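Local coordinates for uncharacterized protein (Enterococcus faecalis, PDB 3L1W) that is of unknown function but belongs to the endonuclease/exonuclease/phosphatase family and may act as a 3'-5' RNA exonuclease, at residues 32-37 with 230-235; 185-190 with 194-199. All blocks are in the same frame, centred on the assembly; numbering follows the deposited sequence.

Interaction 1: residues 32-37 with 230-235; sequences NFHDWS and LTDSID. With SO4 (sulfate ion), chain G; FMT (formic acid), chain L; FMT (formic acid), chain T.
A histidine-carboxylate hydrogen bond at the subunit interface ties the end of helix 20-34 to the loop that follows strand 222-229. H34 NE2 gives its N-H to D232 OD2 at 2.7 Å. The bond is nearly straight (170°): OD2 lies almost in the imidazole plane, and the nitrogen meets it on the syn side, 23° out of the carboxylate plane. Ring and carboxylate are twisted by 53°. The same OD2 is gripped a second time, by Y193 OH of the second subunit, so a residue of that subunit helps to position the histidine's acceptor.

The imidazole is sandwiched. L230 CD1 lies over one face, 3.7 Å from the ring centroid and close to its normal, a CH-pi contact; F33 CD2 covers the opposite face at 3.7 Å above the plane. With the edge bond to D232, these neighbours should restrict rotation of the ring. L230 CD1 also touches W36 CZ2 (3.8 Å) at the indole edge, while H34 CB sits over the indole face. The indole of buried W36 is held by a hydrogen bond from NE1 to E246 OE1.

A sulfate ion and a formic acid molecule, both probably from the crystallisation liquor, bind nearby, the first through O4 to S37 OG and the second through O2 to T231 OG1. D35, with positive phi, takes the chain out of the helix toward strand 38-44. The contact thus packs a helix terminus against an inter-strand loop beside one sheet of a DNase I-like alpha/beta sandwich.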
loop_
_atom_site.group_PDB
_atom_site.type_symbol
_atom_site.label_atom_id
_atom_site.label_comp_id
_atom_site.label_asym_id
_atom_site.label_seq_id
_atom_site.Cartn_x
_atom_site.Cartn_y
_atom_site.Cartn_z
ATOM N N ASN A 32 9.619 2.525 4.428
ATOM C CA ASN A 32 10.092 1.145 4.586
ATOM C C ASN A 32 9.078 0.116 4.115
ATOM O O ASN A 32 9.448 -0.906 3.528
ATOM C CB ASN A 32 10.456 0.852 6.034
ATOM C CG ASN A 32 11.743 1.526 6.451
ATOM O OD1 ASN A 32 12.531 1.968 5.612
ATOM N ND2 ASN A 32 11.967 1.597 7.753
ATOM N N PHE A 33 7.806 0.394 4.387
ATOM C CA PHE A 33 6.726 -0.526 4.041
ATOM C C PHE A 33 6.508 -0.632 2.535
ATOM O O PHE A 33 6.366 -1.728 2.000
ATOM C CB PHE A 33 5.422 -0.142 4.738
ATOM C CG PHE A 33 4.250 -0.987 4.318
ATOM C CD1 PHE A 33 4.119 -2.286 4.774
ATOM C CD2 PHE A 33 3.292 -0.478 3.458
ATOM C CE1 PHE A 33 3.033 -3.076 4.379
ATOM C CE2 PHE A 33 2.198 -1.258 3.056
ATOM C CZ PHE A 33 2.078 -2.549 3.512
ATOM N N HIS A 34 6.476 0.504 1.854
ATOM C CA HIS A 34 6.286 0.468 0.408
ATOM C C HIS A 34 7.507 -0.059 -0.350
ATOM O O HIS A 34 7.353 -0.716 -1.394
ATOM C CB HIS A 34 5.741 1.803 -0.101
ATOM C CG HIS A 34 4.356 2.073 0.398
ATOM N ND1 HIS A 34 3.237 1.539 -0.207
ATOM C CD2 HIS A 34 3.910 2.749 1.485
ATOM C CE1 HIS A 34 2.159 1.902 0.468
ATOM N NE2 HIS A 34 2.541 2.629 1.503
ATOM N N ASP A 35 8.699 0.213 0.185
ATOM C CA ASP A 35 9.898 -0.539 -0.172
ATOM C C ASP A 35 10.195 -0.509 -1.673
ATOM O O ASP A 35 10.530 -1.535 -2.274
ATOM C CB ASP A 35 9.716 -1.986 0.297
ATOM C CG ASP A 35 11.000 -2.786 0.287
ATOM O OD1 ASP A 35 12.076 -2.218 0.545
ATOM O OD2 ASP A 35 10.913 -4.010 0.056
ATOM N N TRP A 36 10.080 0.670 -2.270
ATOM C CA TRP A 36 10.355 0.844 -3.698
ATOM C C TRP A 36 11.828 0.598 -4.022
ATOM O O TRP A 36 12.661 0.527 -3.114
ATOM C CB TRP A 36 10.004 2.272 -4.123
ATOM C CG TRP A 36 8.663 2.781 -3.643
ATOM C CD1 TRP A 36 7.428 2.481 -4.159
ATOM C CD2 TRP A 36 8.436 3.718 -2.583
ATOM N NE1 TRP A 36 6.447 3.166 -3.464
ATOM C CE2 TRP A 36 7.043 3.931 -2.497
ATOM C CE3 TRP A 36 9.275 4.387 -1.684
ATOM C CZ2 TRP A 36 6.475 4.788 -1.558
ATOM C CZ3 TRP A 36 8.714 5.240 -0.757
ATOM C CH2 TRP A 36 7.325 5.439 -0.703
ATOM N N SER A 37 12.152 0.457 -5.311
ATOM C CA SER A 37 13.557 0.458 -5.724
ATOM C C SER A 37 14.219 1.779 -5.390
ATOM O O SER A 37 15.383 1.811 -4.964
ATOM C CB SER A 37 13.705 0.219 -7.232
ATOM O OG SER A 37 13.543 -1.144 -7.569
ATOM N N LEU A 230 -0.634 7.478 -2.690
ATOM C CA LEU A 230 -0.768 6.648 -1.489
ATOM C C LEU A 230 -1.354 7.446 -0.323
ATOM O O LEU A 230 -0.781 8.439 0.104
ATOM C CB LEU A 230 0.607 6.083 -1.104
ATOM C CG LEU A 230 1.287 5.314 -2.245
ATOM C CD1 LEU A 230 2.675 4.843 -1.840
ATOM C CD2 LEU A 230 0.418 4.120 -2.679
ATOM N N THR A 231 -2.510 7.013 0.178
ATOM C CA THR A 231 -3.240 7.778 1.195
ATOM C C THR A 231 -3.005 7.281 2.620
ATOM O O THR A 231 -3.822 7.522 3.515
ATOM C CB THR A 231 -4.769 7.811 0.896
ATOM O OG1 THR A 231 -5.296 6.482 0.924
ATOM C CG2 THR A 231 -5.029 8.421 -0.492
ATOM N N ASP A 232 -1.886 6.591 2.830
ATOM C CA ASP A 232 -1.507 6.122 4.166
ATOM C C ASP A 232 -1.695 7.220 5.203
ATOM O O ASP A 232 -1.298 8.375 4.989
ATOM C CB ASP A 232 -0.035 5.713 4.199
ATOM C CG ASP A 232 0.307 4.636 3.198
ATOM O OD1 ASP A 232 -0.226 4.667 2.065
ATOM O OD2 ASP A 232 1.141 3.767 3.539
ATOM N N SER A 233 -2.263 6.860 6.349
ATOM C CA SER A 233 -2.470 7.839 7.400
ATOM C C SER A 233 -1.877 7.319 8.697
ATOM O O SER A 233 -1.516 6.149 8.802
ATOM C CB SER A 233 -3.966 8.124 7.595
ATOM O OG SER A 233 -4.677 6.925 7.879
ATOM N N ILE A 234 -1.767 8.207 9.671
ATOM C CA ILE A 234 -1.359 7.840 11.013
ATOM C C ILE A 234 -2.405 8.407 11.971
ATOM O O ILE A 234 -2.402 9.595 12.283
ATOM C CB ILE A 234 0.075 8.367 11.317
ATOM C CG1 ILE A 234 0.411 8.222 12.797
ATOM C CG2 ILE A 234 0.251 9.817 10.838
ATOM C CD1 ILE A 234 0.343 6.788 13.284
ATOM N N ASP A 235 -3.333 7.553 12.391
ATOM C CA ASP A 235 -4.394 7.934 13.336
ATOM C C ASP A 235 -5.011 9.319 13.087
ATOM O O ASP A 235 -4.972 10.199 13.946
ATOM C CB ASP A 235 -3.881 7.823 14.778
ATOM C CG ASP A 235 -5.006 7.781 15.806
ATOM O OD1 ASP A 235 -4.691 7.811 17.011
ATOM O OD2 ASP A 235 -6.199 7.717 15.432
HETATM S S SO4 G . 10.623 -3.171 -6.799
HETATM O O1 SO4 G . 10.346 -2.645 -5.460
HETATM O O2 SO4 G . 11.577 -4.268 -6.667
HETATM O O3 SO4 G . 9.387 -3.664 -7.396
HETATM O O4 SO4 G . 11.208 -2.124 -7.634
HETATM C C FMT L . -0.766 3.428 7.528
HETATM O O1 FMT L . -0.418 3.535 8.708
HETATM O O2 FMT L . -1.858 3.793 7.075
HETATM C C FMT T . -6.642 4.546 -1.927
HETATM O O1 FMT T . -7.356 4.906 -2.864
HETATM O O2 FMT T . -6.500 5.174 -0.873
#

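Interaction 2: residues 185-190 with 194-199; sequences DSKNLA and GPRGTF
Positively charged side chains pack together here: K187 CE lies 3.7 Å from R196 NH2, over one face of the guanidinium and toward its rim, the two chains crossing at about a right angle. The ammonium is drawn off by a salt bridge, K187 NZ to the syn lone pair of D185 OD2 at 2.9 Å. NZ stays 4.7 Å from R196 NH2, a like-charge proximity that D185 probably tempers. K187 reaches the carboxylate through a bend at chi4 (-66°), which turns NZ aside from an otherwise extended chain.

D185 OD1 meanwhile accepts from K187 N, an Asx turn that opens the 3-10 segment 186-188 between strands 184-185 and 191-193, strands that belong to different sheets of the DNase I-like fold.

At its edge the guanidinium meets the amide of N188. R196 NH2 donates to N188 OD1 at 2.8 Å and 163°, in the carbonyl plane on a lone pair; R196 NH1 adds a weak, bent bond to the same oxygen at 3.3 Å. Amide and guanidinium are nearly coplanar, 7° apart. A bend at chi3 of R196 brings this edge of the guanidinium round to N188.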
loop_
_atom_site.group_PDB
_atom_site.type_symbol
_atom_site.label_atom_id
_atom_site.label_comp_id
_atom_site.label_asym_id
_atom_site.label_seq_id
_atom_site.Cartn_x
_atom_site.Cartn_y
_atom_site.Cartn_z
ATOM N N ASP A 185 3.373 12.098 -18.899
ATOM C CA ASP A 185 2.892 11.962 -17.530
ATOM C C ASP A 185 2.445 10.522 -17.289
ATOM O O ASP A 185 1.452 10.064 -17.860
ATOM C CB ASP A 185 1.738 12.935 -17.276
ATOM C CG ASP A 185 1.238 12.892 -15.847
ATOM O OD1 ASP A 185 1.618 11.974 -15.096
ATOM O OD2 ASP A 185 0.445 13.785 -15.475
ATOM N N SER A 186 3.186 9.811 -16.446
ATOM C CA SER A 186 2.926 8.386 -16.211
ATOM C C SER A 186 1.494 8.057 -15.769
ATOM O O SER A 186 0.986 6.981 -16.071
ATOM C CB SER A 186 3.926 7.837 -15.191
ATOM O OG SER A 186 3.749 8.453 -13.927
ATOM N N LYS A 187 0.843 8.965 -15.049
ATOM C CA LYS A 187 -0.464 8.633 -14.477
ATOM C C LYS A 187 -1.590 8.574 -15.511
ATOM O O LYS A 187 -2.691 8.110 -15.198
ATOM C CB LYS A 187 -0.830 9.554 -13.297
ATOM C CG LYS A 187 -1.217 10.984 -13.668
ATOM C CD LYS A 187 -1.823 11.696 -12.451
ATOM C CE LYS A 187 -2.143 13.169 -12.725
ATOM N NZ LYS A 187 -0.929 14.018 -12.966
ATOM N N ASN A 188 -1.314 9.031 -16.734
ATOM C CA ASN A 188 -2.292 8.925 -17.818
ATOM C C ASN A 188 -2.014 7.743 -18.750
ATOM O O ASN A 188 -2.739 7.531 -19.726
ATOM C CB ASN A 188 -2.329 10.215 -18.642
ATOM C CG ASN A 188 -2.828 11.402 -17.844
ATOM O OD1 ASN A 188 -3.601 11.244 -16.907
ATOM N ND2 ASN A 188 -2.386 12.602 -18.216
ATOM N N LEU A 189 -0.971 6.981 -18.440
ATOM C CA LEU A 189 -0.505 5.921 -19.329
ATOM C C LEU A 189 -1.019 4.532 -18.974
ATOM O O LEU A 189 -0.969 3.616 -19.800
ATOM C CB LEU A 189 1.019 5.893 -19.378
ATOM C CG LEU A 189 1.693 7.102 -20.021
ATOM C CD1 LEU A 189 3.177 6.846 -20.096
ATOM C CD2 LEU A 189 1.105 7.393 -21.400
ATOM N N ALA A 190 -1.508 4.369 -17.753
ATOM C CA ALA A 190 -2.005 3.070 -17.327
ATOM C C ALA A 190 -3.092 3.278 -16.291
ATOM O O ALA A 190 -3.677 4.358 -16.217
ATOM C CB ALA A 190 -0.865 2.226 -16.762
ATOM N N GLY A 194 -5.975 5.438 -6.386
ATOM C CA GLY A 194 -5.991 6.561 -5.472
ATOM C C GLY A 194 -6.340 7.866 -6.165
ATOM O O GLY A 194 -6.693 7.888 -7.348
ATOM N N PRO A 195 -6.239 8.976 -5.431
ATOM C CA PRO A 195 -6.599 10.269 -6.020
ATOM C C PRO A 195 -5.593 10.703 -7.088
ATOM O O PRO A 195 -4.416 10.345 -7.003
ATOM C CB PRO A 195 -6.557 11.216 -4.817
ATOM C CG PRO A 195 -5.565 10.599 -3.883
ATOM C CD PRO A 195 -5.734 9.099 -4.050
ATOM N N ARG A 196 -6.044 11.468 -8.081
ATOM C CA ARG A 196 -5.120 11.991 -9.084
ATOM C C ARG A 196 -4.284 13.146 -8.523
ATOM O O ARG A 196 -3.164 13.376 -8.969
ATOM C CB ARG A 196 -5.870 12.405 -10.357
ATOM C CG ARG A 196 -6.439 11.219 -11.136
ATOM C CD ARG A 196 -7.257 11.657 -12.362
ATOM N NE ARG A 196 -6.476 12.454 -13.307
ATOM C CZ ARG A 196 -5.670 11.948 -14.238
ATOM N NH1 ARG A 196 -5.526 10.634 -14.358
ATOM N NH2 ARG A 196 -5.004 12.757 -15.052
ATOM N N GLY A 197 -4.833 13.855 -7.540
ATOM C CA GLY A 197 -4.113 14.913 -6.856
ATOM C C GLY A 197 -3.290 14.381 -5.697
ATOM O O GLY A 197 -3.511 13.258 -5.227
ATOM N N THR A 198 -2.351 15.200 -5.226
ATOM C CA THR A 198 -1.324 14.742 -4.309
ATOM C C THR A 198 -1.141 15.635 -3.082
ATOM O O THR A 198 -0.532 15.222 -2.106
ATOM C CB THR A 198 0.032 14.665 -5.051
ATOM O OG1 THR A 198 0.407 15.970 -5.497
ATOM C CG2 THR A 198 -0.093 13.762 -6.285
ATOM N N PHE A 199 -1.662 16.857 -3.120
ATOM C CA PHE A 199 -1.434 17.773 -2.008
ATOM C C PHE A 199 -2.704 18.026 -1.190
ATOM O O PHE A 199 -3.694 18.528 -1.730
ATOM C CB PHE A 199 -0.876 19.111 -2.516
ATOM C CG PHE A 199 -0.633 20.102 -1.412
ATOM C CD1 PHE A 199 0.470 19.970 -0.581
ATOM C CD2 PHE A 199 -1.525 21.139 -1.183
ATOM C CE1 PHE A 199 0.693 20.865 0.454
ATOM C CE2 PHE A 199 -1.313 22.036 -0.150
ATOM C CZ PHE A 199 -0.201 21.899 0.674
#

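The centres of interactions 1 and 2 lie about 17 Å apart, and the two meet where T231 CG2 packs on P195 CD. Along the chain, both segments of interaction 2 fall between those of interaction 1: 32-37 comes first, then 185-190 and 194-199, with 230-235 last. Interaction 1 thus joins distant parts of the sequence, whereas interaction 2 spans the short edge strand 191-193. That strand pairs with 222-229, whose following loop carries 230-235, so the seven-stranded sheet borders both contacts, while interaction 2 also reaches the other sheet through strand 184-185. Y193, on the edge strand, reaches interaction 1 of the second subunit, so the dimer interface relates the two regions as well.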